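Local coordinates for protein glycerol-3-phosphate dehydrogenase [NAD(+)] (Dunaliella salina, PDB 6IUY) that probably reduces dihydroxyacetone phosphate with NADH and carries a fused, magnesium-binding haloacid dehalogenase-like domain, enabling direct conversion to glycerol, at residues C515-A518 / D519-S523; D545-F549 / E550-K554; E555-G559 / Q560-G564; T588-N591 / R592-G596. One frame throughout, in Å; residues are numbered along the deposited sequence.

Contact 1: residues C515-A518 / D519-S523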
loop_
_atom_site.group_PDB
_atom_site.type_symbol
_atom_site.label_atom_id
_atom_site.label_comp_id
_atom_site.label_asym_id
_atom_site.label_seq_id
_atom_site.Cartn_x
_atom_site.Cartn_y
_atom_site.Cartn_z
ATOM N N CYS A 515 1.381 -0.646 -9.465
ATOM C CA CYS A 515 0.669 -1.852 -9.898
ATOM C C CYS A 515 -0.461 -2.256 -8.952
ATOM O O CYS A 515 -1.333 -3.039 -9.329
ATOM C CB CYS A 515 1.641 -3.032 -10.024
ATOM S SG CYS A 515 2.642 -3.291 -8.502
ATOM N N GLY A 516 -0.437 -1.738 -7.724
ATOM C CA GLY A 516 -1.407 -2.124 -6.711
ATOM C C GLY A 516 -2.538 -1.120 -6.551
ATOM O O GLY A 516 -3.493 -1.129 -7.327
ATOM N N VAL A 517 -2.441 -0.249 -5.547
ATOM C CA VAL A 517 -3.524 0.687 -5.280
ATOM C C VAL A 517 -3.742 1.674 -6.425
ATOM O O VAL A 517 -4.875 2.028 -6.725
ATOM C CB VAL A 517 -3.287 1.489 -3.977
ATOM C CG1 VAL A 517 -4.476 2.366 -3.697
ATOM C CG2 VAL A 517 -3.105 0.552 -2.818
ATOM N N ALA A 518 -2.675 2.130 -7.072
ATOM C CA ALA A 518 -2.861 3.079 -8.161
ATOM C C ALA A 518 -3.749 2.481 -9.280
ATOM O O ALA A 518 -4.746 3.076 -9.690
ATOM C CB ALA A 518 -1.511 3.524 -8.716
ATOM N N ASP A 519 -3.404 1.290 -9.744
ATOM C CA ASP A 519 -4.141 0.646 -10.841
ATOM C C ASP A 519 -5.604 0.403 -10.464
ATOM O O ASP A 519 -6.508 0.614 -11.270
ATOM C CB ASP A 519 -3.466 -0.682 -11.221
ATOM C CG ASP A 519 -3.928 -1.220 -12.579
ATOM O OD1 ASP A 519 -4.729 -0.532 -13.263
ATOM O OD2 ASP A 519 -3.478 -2.335 -12.967
ATOM N N LEU A 520 -5.826 -0.073 -9.244
ATOM C CA LEU A 520 -7.172 -0.423 -8.795
ATOM C C LEU A 520 -8.103 0.797 -8.827
ATOM O O LEU A 520 -9.296 0.700 -9.168
ATOM C CB LEU A 520 -7.098 -1.023 -7.389
ATOM C CG LEU A 520 -8.395 -1.266 -6.633
ATOM C CD1 LEU A 520 -9.165 -2.412 -7.254
ATOM C CD2 LEU A 520 -8.095 -1.548 -5.182
ATOM N N ILE A 521 -7.531 1.952 -8.509
ATOM C CA ILE A 521 -8.266 3.208 -8.423
ATOM C C ILE A 521 -8.613 3.744 -9.814
ATOM O O ILE A 521 -9.789 3.981 -10.127
ATOM C CB ILE A 521 -7.445 4.259 -7.645
ATOM C CG1 ILE A 521 -7.348 3.856 -6.170
ATOM C CG2 ILE A 521 -8.061 5.655 -7.778
ATOM C CD1 ILE A 521 -6.535 4.846 -5.302
ATOM N N ALA A 522 -7.584 3.927 -10.642
ATOM C CA ALA A 522 -7.772 4.376 -12.024
ATOM C C ALA A 522 -8.757 3.495 -12.751
ATOM O O ALA A 522 -9.615 3.991 -13.474
ATOM C CB ALA A 522 -6.433 4.410 -12.777
ATOM N N SER A 523 -8.654 2.186 -12.563
ATOM C CA SER A 523 -9.554 1.271 -13.269
ATOM C C SER A 523 -10.954 1.247 -12.693
ATOM O O SER A 523 -11.927 0.933 -13.406
ATOM C CB SER A 523 -8.970 -0.138 -13.269
ATOM O OG SER A 523 -7.656 -0.073 -13.797
#

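Contact 2: residues D545-F549 / E550-K554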
loop_
_atom_site.group_PDB
_atom_site.type_symbol
_atom_site.label_atom_id
_atom_site.label_comp_id
_atom_site.label_asym_id
_atom_site.label_seq_id
_atom_site.Cartn_x
_atom_site.Cartn_y
_atom_site.Cartn_z
ATOM N N ASP A 545 -33.465 -8.433 -17.748
ATOM C CA ASP A 545 -32.796 -9.600 -17.190
ATOM C C ASP A 545 -32.012 -10.397 -18.242
ATOM O O ASP A 545 -31.329 -11.370 -17.915
ATOM C CB ASP A 545 -33.815 -10.507 -16.514
ATOM C CG ASP A 545 -34.710 -11.212 -17.511
ATOM O OD1 ASP A 545 -35.096 -12.367 -17.231
ATOM O OD2 ASP A 545 -35.015 -10.613 -18.575
ATOM N N GLN A 546 -32.105 -9.980 -19.499
ATOM C CA GLN A 546 -31.417 -10.676 -20.580
ATOM C C GLN A 546 -30.051 -10.080 -20.966
ATOM O O GLN A 546 -29.222 -10.771 -21.545
ATOM C CB GLN A 546 -32.323 -10.714 -21.809
ATOM C CG GLN A 546 -33.596 -11.529 -21.603
ATOM C CD GLN A 546 -34.692 -11.129 -22.565
ATOM O OE1 GLN A 546 -34.683 -10.024 -23.114
ATOM N NE2 GLN A 546 -35.651 -12.027 -22.776
ATOM N N VAL A 547 -29.806 -8.812 -20.656
ATOM C CA VAL A 547 -28.542 -8.193 -21.036
ATOM C C VAL A 547 -27.346 -8.940 -20.425
ATOM O O VAL A 547 -27.410 -9.441 -19.298
ATOM C CB VAL A 547 -28.488 -6.712 -20.628
ATOM C CG1 VAL A 547 -28.314 -6.578 -19.125
ATOM C CG2 VAL A 547 -27.359 -6.012 -21.362
ATOM N N THR A 548 -26.270 -9.054 -21.201
ATOM C CA THR A 548 -25.084 -9.765 -20.749
ATOM C C THR A 548 -23.858 -8.895 -20.959
ATOM O O THR A 548 -23.891 -7.959 -21.759
ATOM C CB THR A 548 -24.887 -11.091 -21.511
ATOM O OG1 THR A 548 -24.814 -10.818 -22.911
ATOM C CG2 THR A 548 -26.045 -12.053 -21.259
ATOM N N PHE A 549 -22.769 -9.220 -20.272
ATOM C CA PHE A 549 -21.512 -8.506 -20.485
ATOM C C PHE A 549 -20.982 -8.720 -21.903
ATOM O O PHE A 549 -20.397 -7.816 -22.523
ATOM C CB PHE A 549 -20.479 -8.942 -19.452
ATOM C CG PHE A 549 -20.680 -8.308 -18.096
ATOM C CD1 PHE A 549 -20.150 -7.054 -17.823
ATOM C CD2 PHE A 549 -21.406 -8.961 -17.109
ATOM C CE1 PHE A 549 -20.337 -6.460 -16.592
ATOM C CE2 PHE A 549 -21.592 -8.370 -15.862
ATOM C CZ PHE A 549 -21.054 -7.118 -15.609
ATOM N N GLU A 550 -21.213 -9.906 -22.440
ATOM C CA GLU A 550 -20.750 -10.169 -23.788
ATOM C C GLU A 550 -21.445 -9.260 -24.792
ATOM O O GLU A 550 -20.793 -8.662 -25.646
ATOM C CB GLU A 550 -20.973 -11.625 -24.161
ATOM C CG GLU A 550 -20.288 -11.975 -25.462
ATOM C CD GLU A 550 -20.337 -13.459 -25.769
ATOM O OE1 GLU A 550 -21.121 -14.185 -25.102
ATOM O OE2 GLU A 550 -19.587 -13.890 -26.673
ATOM N N LYS A 551 -22.768 -9.138 -24.691
ATOM C CA LYS A 551 -23.498 -8.235 -25.576
ATOM C C LYS A 551 -23.032 -6.784 -25.449
ATOM O O LYS A 551 -22.833 -6.104 -26.457
ATOM C CB LYS A 551 -25.004 -8.298 -25.303
ATOM C CG LYS A 551 -25.716 -9.570 -25.785
ATOM C CD LYS A 551 -27.198 -9.534 -25.367
ATOM C CE LYS A 551 -27.952 -10.801 -25.737
ATOM N NZ LYS A 551 -29.408 -10.690 -25.386
ATOM N N LEU A 552 -22.869 -6.303 -24.216
ATOM C CA LEU A 552 -22.461 -4.914 -23.983
ATOM C C LEU A 552 -21.053 -4.650 -24.473
ATOM O O LEU A 552 -20.742 -3.551 -24.959
ATOM C CB LEU A 552 -22.571 -4.567 -22.479
ATOM C CG LEU A 552 -24.003 -4.560 -21.941
ATOM C CD1 LEU A 552 -24.053 -4.427 -20.393
ATOM C CD2 LEU A 552 -24.811 -3.443 -22.614
ATOM N N GLU A 553 -20.184 -5.648 -24.339
ATOM C CA GLU A 553 -18.812 -5.507 -24.837
ATOM C C GLU A 553 -18.848 -5.181 -26.334
ATOM O O GLU A 553 -18.160 -4.267 -26.816
ATOM C CB GLU A 553 -18.000 -6.786 -24.562
ATOM C CG GLU A 553 -16.594 -6.789 -25.196
ATOM C CD GLU A 553 -15.907 -8.142 -25.104
ATOM O OE1 GLU A 553 -16.384 -9.122 -25.730
ATOM O OE2 GLU A 553 -14.872 -8.235 -24.408
ATOM N N LYS A 554 -19.705 -5.896 -27.055
ATOM C CA LYS A 554 -19.859 -5.718 -28.488
ATOM C C LYS A 554 -20.432 -4.331 -28.771
ATOM O O LYS A 554 -19.951 -3.577 -29.638
ATOM C CB LYS A 554 -20.764 -6.832 -29.044
ATOM C CG LYS A 554 -20.791 -6.966 -30.561
ATOM C CD LYS A 554 -20.818 -8.441 -30.972
ATOM C CE LYS A 554 -19.436 -9.080 -30.775
ATOM N NZ LYS A 554 -19.353 -10.531 -31.122
#

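Contact 3: residues E555-G559 / Q560-G564. With NAD (nicotinamide-adenine-dinucleotide), chain C.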
loop_
_atom_site.group_PDB
_atom_site.type_symbol
_atom_site.label_atom_id
_atom_site.label_comp_id
_atom_site.label_asym_id
_atom_site.label_seq_id
_atom_site.Cartn_x
_atom_site.Cartn_y
_atom_site.Cartn_z
ATOM N N GLU A 555 -21.429 -3.967 -27.980
ATOM C CA GLU A 555 -22.142 -2.707 -28.170
ATOM C C GLU A 555 -21.338 -1.471 -27.745
ATOM O O GLU A 555 -21.481 -0.406 -28.351
ATOM C CB GLU A 555 -23.469 -2.770 -27.391
ATOM C CG GLU A 555 -24.375 -1.530 -27.428
ATOM C CD GLU A 555 -25.590 -1.691 -26.477
ATOM O OE1 GLU A 555 -25.983 -2.846 -26.190
ATOM O OE2 GLU A 555 -26.126 -0.672 -25.986
ATOM N N MET A 556 -20.501 -1.600 -26.709
ATOM C CA MET A 556 -19.846 -0.417 -26.108
ATOM C C MET A 556 -18.347 -0.242 -26.396
ATOM O O MET A 556 -17.852 0.882 -26.425
ATOM C CB MET A 556 -20.037 -0.453 -24.582
ATOM C CG MET A 556 -21.515 -0.358 -24.107
ATOM S SD MET A 556 -21.689 -0.656 -22.346
ATOM C CE MET A 556 -20.795 0.773 -21.725
ATOM N N LEU A 557 -17.605 -1.333 -26.574
ATOM C CA LEU A 557 -16.148 -1.210 -26.570
ATOM C C LEU A 557 -15.480 -1.251 -27.960
ATOM O O LEU A 557 -14.250 -1.210 -28.067
ATOM C CB LEU A 557 -15.547 -2.290 -25.673
ATOM C CG LEU A 557 -16.040 -2.333 -24.212
ATOM C CD1 LEU A 557 -15.298 -3.395 -23.427
ATOM C CD2 LEU A 557 -15.865 -0.996 -23.541
ATOM N N ASN A 558 -16.279 -1.304 -29.019
ATOM C CA ASN A 558 -15.750 -1.073 -30.349
ATOM C C ASN A 558 -14.592 -1.987 -30.709
ATOM O O ASN A 558 -13.542 -1.511 -31.163
ATOM C CB ASN A 558 -15.292 0.368 -30.467
ATOM C CG ASN A 558 -16.446 1.364 -30.374
ATOM O OD1 ASN A 558 -17.150 1.605 -31.359
ATOM N ND2 ASN A 558 -16.616 1.982 -29.198
ATOM N N GLY A 559 -14.762 -3.281 -30.456
ATOM C CA GLY A 559 -13.717 -4.248 -30.774
ATOM C C GLY A 559 -12.793 -4.591 -29.616
ATOM O O GLY A 559 -12.241 -5.688 -29.590
ATOM N N GLN A 560 -12.635 -3.669 -28.654
ATOM C CA GLN A 560 -11.747 -3.914 -27.512
ATOM C C GLN A 560 -12.359 -4.957 -26.591
ATOM O O GLN A 560 -13.562 -5.244 -26.676
ATOM C CB GLN A 560 -11.443 -2.621 -26.750
ATOM C CG GLN A 560 -10.826 -1.520 -27.625
ATOM C CD GLN A 560 -10.592 -0.228 -26.877
ATOM O OE1 GLN A 560 -10.406 -0.214 -25.648
ATOM N NE2 GLN A 560 -10.603 0.876 -27.609
ATOM N N LYS A 561 -11.518 -5.536 -25.731
ATOM C CA LYS A 561 -11.905 -6.711 -24.954
ATOM C C LYS A 561 -12.055 -6.429 -23.452
ATOM O O LYS A 561 -11.151 -5.892 -22.794
ATOM C CB LYS A 561 -10.879 -7.841 -25.176
ATOM C CG LYS A 561 -10.757 -8.282 -26.649
ATOM C CD LYS A 561 -12.094 -8.815 -27.157
ATOM C CE LYS A 561 -12.064 -9.185 -28.645
ATOM N NZ LYS A 561 -13.416 -9.684 -29.111
ATOM N N LEU A 562 -13.214 -6.804 -22.934
ATOM C CA LEU A 562 -13.536 -6.739 -21.521
ATOM C C LEU A 562 -12.762 -7.832 -20.786
ATOM O O LEU A 562 -12.799 -8.996 -21.197
ATOM C CB LEU A 562 -15.049 -6.924 -21.330
ATOM C CG LEU A 562 -15.650 -6.696 -19.942
ATOM C CD1 LEU A 562 -15.555 -5.217 -19.547
ATOM C CD2 LEU A 562 -17.083 -7.186 -19.916
ATOM N N GLN A 563 -12.063 -7.490 -19.706
ATOM C CA GLN A 563 -11.212 -8.495 -19.073
ATOM C C GLN A 563 -11.662 -8.914 -17.667
ATOM O O GLN A 563 -11.319 -10.008 -17.212
ATOM C CB GLN A 563 -9.774 -7.993 -19.025
ATOM C CG GLN A 563 -9.176 -7.682 -20.379
ATOM C CD GLN A 563 -8.724 -8.946 -21.142
ATOM O OE1 GLN A 563 -7.548 -9.324 -21.094
ATOM N NE2 GLN A 563 -9.656 -9.580 -21.857
ATOM N N GLY A 564 -12.432 -8.062 -16.982
ATOM C CA GLY A 564 -12.833 -8.335 -15.595
ATOM C C GLY A 564 -13.796 -9.495 -15.316
ATOM O O GLY A 564 -13.708 -10.190 -14.287
HETATM P PA NAD C . -7.989 -4.416 -26.762
HETATM O O1A NAD C . -7.919 -3.101 -27.424
HETATM O O2A NAD C . -8.865 -4.446 -25.517
HETATM O O5B NAD C . -8.589 -5.539 -27.778
HETATM C C5B NAD C . -8.483 -5.360 -29.198
HETATM C C4B NAD C . -7.561 -6.453 -29.797
HETATM O O4B NAD C . -8.134 -7.620 -29.690
HETATM C C3B NAD C . -7.419 -6.227 -31.305
HETATM O O3B NAD C . -6.223 -5.696 -31.644
HETATM C C2B NAD C . -7.567 -7.634 -31.915
HETATM O O2B NAD C . -6.477 -7.832 -32.920
HETATM C C1B NAD C . -7.463 -8.425 -30.902
HETATM N N9A NAD C . -8.156 -9.614 -31.164
HETATM C C8A NAD C . -9.471 -9.788 -31.436
HETATM N N7A NAD C . -9.673 -11.111 -31.620
HETATM C C5A NAD C . -8.484 -11.758 -31.485
HETATM C C6A NAD C . -8.121 -13.088 -31.590
HETATM N N6A NAD C . -8.978 -14.181 -31.896
HETATM N N1A NAD C . -6.849 -13.455 -31.385
HETATM C C2A NAD C . -5.917 -12.505 -31.087
HETATM N N3A NAD C . -6.265 -11.202 -30.995
HETATM C C4A NAD C . -7.550 -10.834 -31.195
HETATM O O3 NAD C . -6.491 -4.843 -26.373
HETATM P PN NAD C . -5.467 -4.044 -25.433
HETATM O O1N NAD C . -6.015 -2.677 -25.064
HETATM O O2N NAD C . -4.128 -3.880 -26.115
HETATM O O5D NAD C . -5.344 -4.864 -24.089
HETATM C C5D NAD C . -4.692 -6.120 -24.051
HETATM C C4D NAD C . -4.183 -6.324 -22.618
HETATM O O4D NAD C . -3.717 -5.190 -22.129
HETATM C C3D NAD C . -5.352 -6.716 -21.738
HETATM O O3D NAD C . -4.994 -7.769 -20.983
HETATM C C2D NAD C . -5.621 -5.471 -20.846
HETATM O O2D NAD C . -6.252 -5.952 -19.590
HETATM C C1D NAD C . -4.439 -4.943 -20.697
HETATM N N1N NAD C . -4.420 -3.520 -20.427
HETATM C C2N NAD C . -5.228 -2.628 -21.100
HETATM C C3N NAD C . -5.170 -1.266 -20.807
HETATM C C7N NAD C . -6.111 -0.304 -21.565
HETATM O O7N NAD C . -6.295 0.825 -21.155
HETATM N N7N NAD C . -6.747 -0.772 -22.771
HETATM C C4N NAD C . -4.305 -0.783 -19.848
HETATM C C5N NAD C . -3.469 -1.668 -19.190
HETATM C C6N NAD C . -3.532 -3.028 -19.496
HETATM O O HOH W 1 -11.711 0.575 -30.522
HETATM O O HOH W 2 -15.635 -5.106 -28.224
#

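Contact 4: residues T588-N591 / R592-G596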
loop_
_atom_site.group_PDB
_atom_site.type_symbol
_atom_site.label_atom_id
_atom_site.label_comp_id
_atom_site.label_asym_id
_atom_site.label_seq_id
_atom_site.Cartn_x
_atom_site.Cartn_y
_atom_site.Cartn_z
ATOM N N THR A 588 -16.573 -13.347 -4.457
ATOM C CA THR A 588 -17.625 -14.320 -4.654
ATOM C C THR A 588 -18.969 -13.676 -4.946
ATOM O O THR A 588 -19.704 -14.152 -5.825
ATOM C CB THR A 588 -17.767 -15.238 -3.437
ATOM O OG1 THR A 588 -16.630 -16.100 -3.370
ATOM C CG2 THR A 588 -19.034 -16.099 -3.554
ATOM N N THR A 589 -19.320 -12.601 -4.236
ATOM C CA THR A 589 -20.637 -12.032 -4.513
ATOM C C THR A 589 -20.625 -11.277 -5.840
ATOM O O THR A 589 -21.650 -11.206 -6.506
ATOM C CB THR A 589 -21.173 -11.128 -3.369
ATOM O OG1 THR A 589 -21.093 -9.750 -3.733
ATOM C CG2 THR A 589 -20.453 -11.368 -2.075
ATOM N N ILE A 590 -19.475 -10.759 -6.264
ATOM C CA ILE A 590 -19.381 -10.182 -7.614
ATOM C C ILE A 590 -19.670 -11.218 -8.716
ATOM O O ILE A 590 -20.345 -10.908 -9.704
ATOM C CB ILE A 590 -17.993 -9.566 -7.872
ATOM C CG1 ILE A 590 -17.790 -8.307 -7.027
ATOM C CG2 ILE A 590 -17.823 -9.261 -9.353
ATOM C CD1 ILE A 590 -16.383 -7.708 -7.124
ATOM N N ASN A 591 -19.154 -12.437 -8.549
ATOM C CA ASN A 591 -19.365 -13.508 -9.527
ATOM C C ASN A 591 -20.801 -14.017 -9.494
ATOM O O ASN A 591 -21.423 -14.256 -10.529
ATOM C CB ASN A 591 -18.389 -14.669 -9.285
ATOM C CG ASN A 591 -18.258 -15.591 -10.498
ATOM O OD1 ASN A 591 -18.893 -16.653 -10.558
ATOM N ND2 ASN A 591 -17.443 -15.180 -11.478
ATOM N N ARG A 592 -21.324 -14.172 -8.286
ATOM C CA ARG A 592 -22.707 -14.544 -8.098
ATOM C C ARG A 592 -23.671 -13.501 -8.681
ATOM O O ARG A 592 -24.771 -13.850 -9.124
ATOM C CB ARG A 592 -22.969 -14.765 -6.615
ATOM C CG ARG A 592 -22.245 -15.982 -6.065
ATOM C CD ARG A 592 -23.264 -16.977 -5.545
ATOM N NE ARG A 592 -23.655 -16.663 -4.178
ATOM C CZ ARG A 592 -24.751 -17.108 -3.567
ATOM N NH1 ARG A 592 -25.622 -17.888 -4.195
ATOM N NH2 ARG A 592 -24.975 -16.744 -2.310
ATOM N N ILE A 593 -23.257 -12.234 -8.691
ATOM C CA ILE A 593 -24.061 -11.144 -9.284
ATOM C C ILE A 593 -24.001 -11.168 -10.804
ATOM O O ILE A 593 -25.026 -11.118 -11.481
ATOM C CB ILE A 593 -23.592 -9.754 -8.781
ATOM C CG1 ILE A 593 -23.948 -9.590 -7.303
ATOM C CG2 ILE A 593 -24.210 -8.619 -9.619
ATOM C CD1 ILE A 593 -23.377 -8.381 -6.691
ATOM N N ILE A 594 -22.785 -11.221 -11.338
ATOM C CA ILE A 594 -22.603 -11.456 -12.764
ATOM C C ILE A 594 -23.477 -12.602 -13.265
ATOM O O ILE A 594 -24.114 -12.492 -14.306
ATOM C CB ILE A 594 -21.160 -11.796 -13.096
ATOM C CG1 ILE A 594 -20.283 -10.545 -12.973
ATOM C CG2 ILE A 594 -21.079 -12.415 -14.503
ATOM C CD1 ILE A 594 -18.853 -10.871 -12.630
ATOM N N HIS A 595 -23.508 -13.704 -12.526
ATOM C CA HIS A 595 -24.211 -14.884 -13.022
ATOM C C HIS A 595 -25.643 -15.006 -12.510
ATOM O O HIS A 595 -26.322 -15.977 -12.804
ATOM C CB HIS A 595 -23.394 -16.131 -12.702
ATOM C CG HIS A 595 -22.148 -16.220 -13.519
ATOM N ND1 HIS A 595 -22.175 -16.386 -14.889
ATOM C CD2 HIS A 595 -20.840 -16.103 -13.182
ATOM C CE1 HIS A 595 -20.940 -16.390 -15.355
ATOM N NE2 HIS A 595 -20.108 -16.223 -14.339
ATOM N N GLY A 596 -26.101 -13.997 -11.775
ATOM C CA GLY A 596 -27.517 -13.838 -11.505
ATOM C C GLY A 596 -28.049 -14.634 -10.331
ATOM O O GLY A 596 -29.243 -14.904 -10.256
#

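Contact 1: residues C515-A518 / D519-S523
The carbonyl oxygen of Ala518 receives two backbone N-H groups from the following turn of helix 514-526. Ala522 N meets Ala518 O at 3.1 Å in an almost straight bond (171°), with the donor nearly along the C=O axis. The second bond, from Ile521 N to Ala518 O, is bent and weak, because that amide turns chiefly to Val517 O, 3.2 Å from Ile521 N. Two residues earlier, Leu520 N bonds to Gly516 O, also at 3.2 Å, although the backbone of Gly516 itself strays from helical angles within a wider, pi-type turn at 515-518.

The side chains divide the helix into two unlike faces. On one, Val517 CG1 lies 3.6 Å from Ile521 CD1. Val517 sends this branch opposite its own amide nitrogen (chi1 -176°), which brings CG1 against the isoleucine methyl, while Ile521 CG1 comes to 3.1 Å from Val517 O. Both residues also pack on the second subunit, Val517 on its Leu492 and Ile521 on its Tyr525. On the other face Asp519 CB rests 3.7 Å from Cys515 O, and with CG anti to the backbone N (chi1 -164°) the carboxylate comes within reach of two lysines. There OD2 forms a salt bridge with Lys380, and OD1 makes a long, weak ion pair with Lys464.

Both lysines belong to the dihydroxyacetone phosphate site, as does Ser523. A helix held to the dimer partner by its apolar face thus offers from the other a buried carboxylate that probably helps to position substrate-binding lysines.

Contact 2: residues D545-F549 / E550-K554
Thr548 and Lys551 make the polar contact that starts helix 549-556. Thr548 OG1 accepts from Lys551 N at 3.2 Å in a nearly straight bond (164°), an N-cap. The hydroxyl is brought over the helix start by a chi1 of 57°, which sets OG1 between the backbone N and the carbonyl carbon, a crowded position from which it can accept from an amide of the first turn. Replaced by a valine, Thr548 would lose its hydroxyl, and Lys551 N would probably be left without a side-chain acceptor, the helix start less firmly fixed. Regular backbone bonds follow at once: Leu552 N reaches Thr548 O at 3.1 Å, and Glu553 N reaches Phe549 O at 2.8 Å.

The apolar contacts flank this cap. Val547 CG2 lies 3.7 Å from Leu552 CG and touches both of that leucine's methyls, the two side chains crossing at about a right angle. Leu552 continues onto Val532 and Trp536 of helix 528-541, and the ring of Phe549 stacks with Trp536.

Electrostatic contact is slight and lies on the exposed flank. The extended chain of Lys551 passes the threonine hydroxyl, its CG 3.3 Å from Thr548 OG1, and brings its ammonium NZ to 3.8 Å from Gln546 O. Within the incoming loop, Asp544 takes the amides of Gln546 and Val547, while Arg540 binds Val547 O.

Val547, just before the cap, meeting Leu552, the fourth residue of the helix, is a hydrophobic staple; here it is set beside a threonine N-cap, and both are standard devices for beginning a helix, in this case one of the helical C-terminal domain.

Contact 3: residues E555-G559 / Q560-G564
Leu557 and Gln560 close a type I' beta turn just beyond helix 549-556: Gln560 N donates to Leu557 O at 3.0 Å, from above the carbonyl plane. The middle residues, Asn558 and Gly559, both have positive phi (56° and 95°), and at the latter a CB would jam against the preceding carbonyl. One water bridges Asn558 O and Gln560 NE2; another receives a weak bond from Gly559 N and donates to Gln560 O. Beyond the turn the chain runs extended, and Leu557 CD1 packs 4.1 Å from Leu562 CB.

This loop of the C-terminal domain carries residues to the cofactor that the Rossmann-type domain also binds. Lys561 N gives NAD O2A, a phosphate oxygen, a virtually straight bond of 2.9 Å (176°). Gln560 CG lies 3.3 Å from NAD O1A, while its OE1 takes a bond from Arg528. The side chain of Lys561, bent at chi2, turns back so that its CE sits 3.6 Å from Gly559 O.

Gln563 OE1 accepts the ribose hydroxyl NAD O3D at 3.0 Å as well as a bond from His353. A leucine in its place would probably leave that hydroxyl and the histidine without their acceptor. The same amide is held from its other end, with NE2 bonded to Gln354 and standing 3.3 Å from Leu562 O, which it meets from above the carbonyl plane.

Contact 4: residues T588-N591 / R592-G596
Asn591 and His595 meet where helix 585-594 ends in a Schellman motif, with Gly596 taking the positive phi after the last turn. His595 N bonds to Asn591 O at 2.9 Å, and Gly596 N turns back to Ile593 O at 3.1 Å.

The buried side is tight. Ile590 CG2 lies 3.8 Å from Ile594 CD1, and Ile593 runs alongside Thr589, its CD1 4.0 Å from Thr589 OG1. These isoleucines spread onto helices 454-477 and 564-577. Thr589, against helix 606-609, buries OG1 with no polar partner in the model.

The solvent side is left to Arg592, partly exposed, and His595, exposed. Arg592 lies beside the buried Thr588, pointing the same way, then bends at chi2 and chi3 to a salt bridge with Glu597 and to the carbonyls of Ala609 and Met612. His595 NE2 bonds to Asp569 OD1, the same oxygen that receives ND2 of the buried Asn591. With CG of Asn591 anti to its amide nitrogen (chi1 -162°), the amide comes to the edge of the imidazole, the two planes 56° apart, and Asn591 OD1 is 3.3 Å from His595 CD2. Over the centre of one ring face, 3.8 Å above its plane, sits Ile594 CG2.

All four contacts belong to the C-terminal dehydrogenase region, and they approach its ligands to different degrees. Contact 3 touches NAD directly, while contact 1 supplies Ser523 to the dihydroxyacetone phosphate pocket; their centres are about 19 Å apart and their nearest atoms about 9 Å. Contact 2 stands behind contact 3 on the shared helix 549-556: Glu553 OE2 lies 2.6 Å from Leu562 N, a probable hydrogen bond that probably helps to hold the cofactor loop, and Phe549 CD1 packs 3.7 Å from Leu562 CD2. The same ring reaches contact 4 with Phe549 CE2 3.8 Å from Ile594 CG1. Contact 4 is the farthest from the substrate, the Ile594 side chain about 13 Å from it.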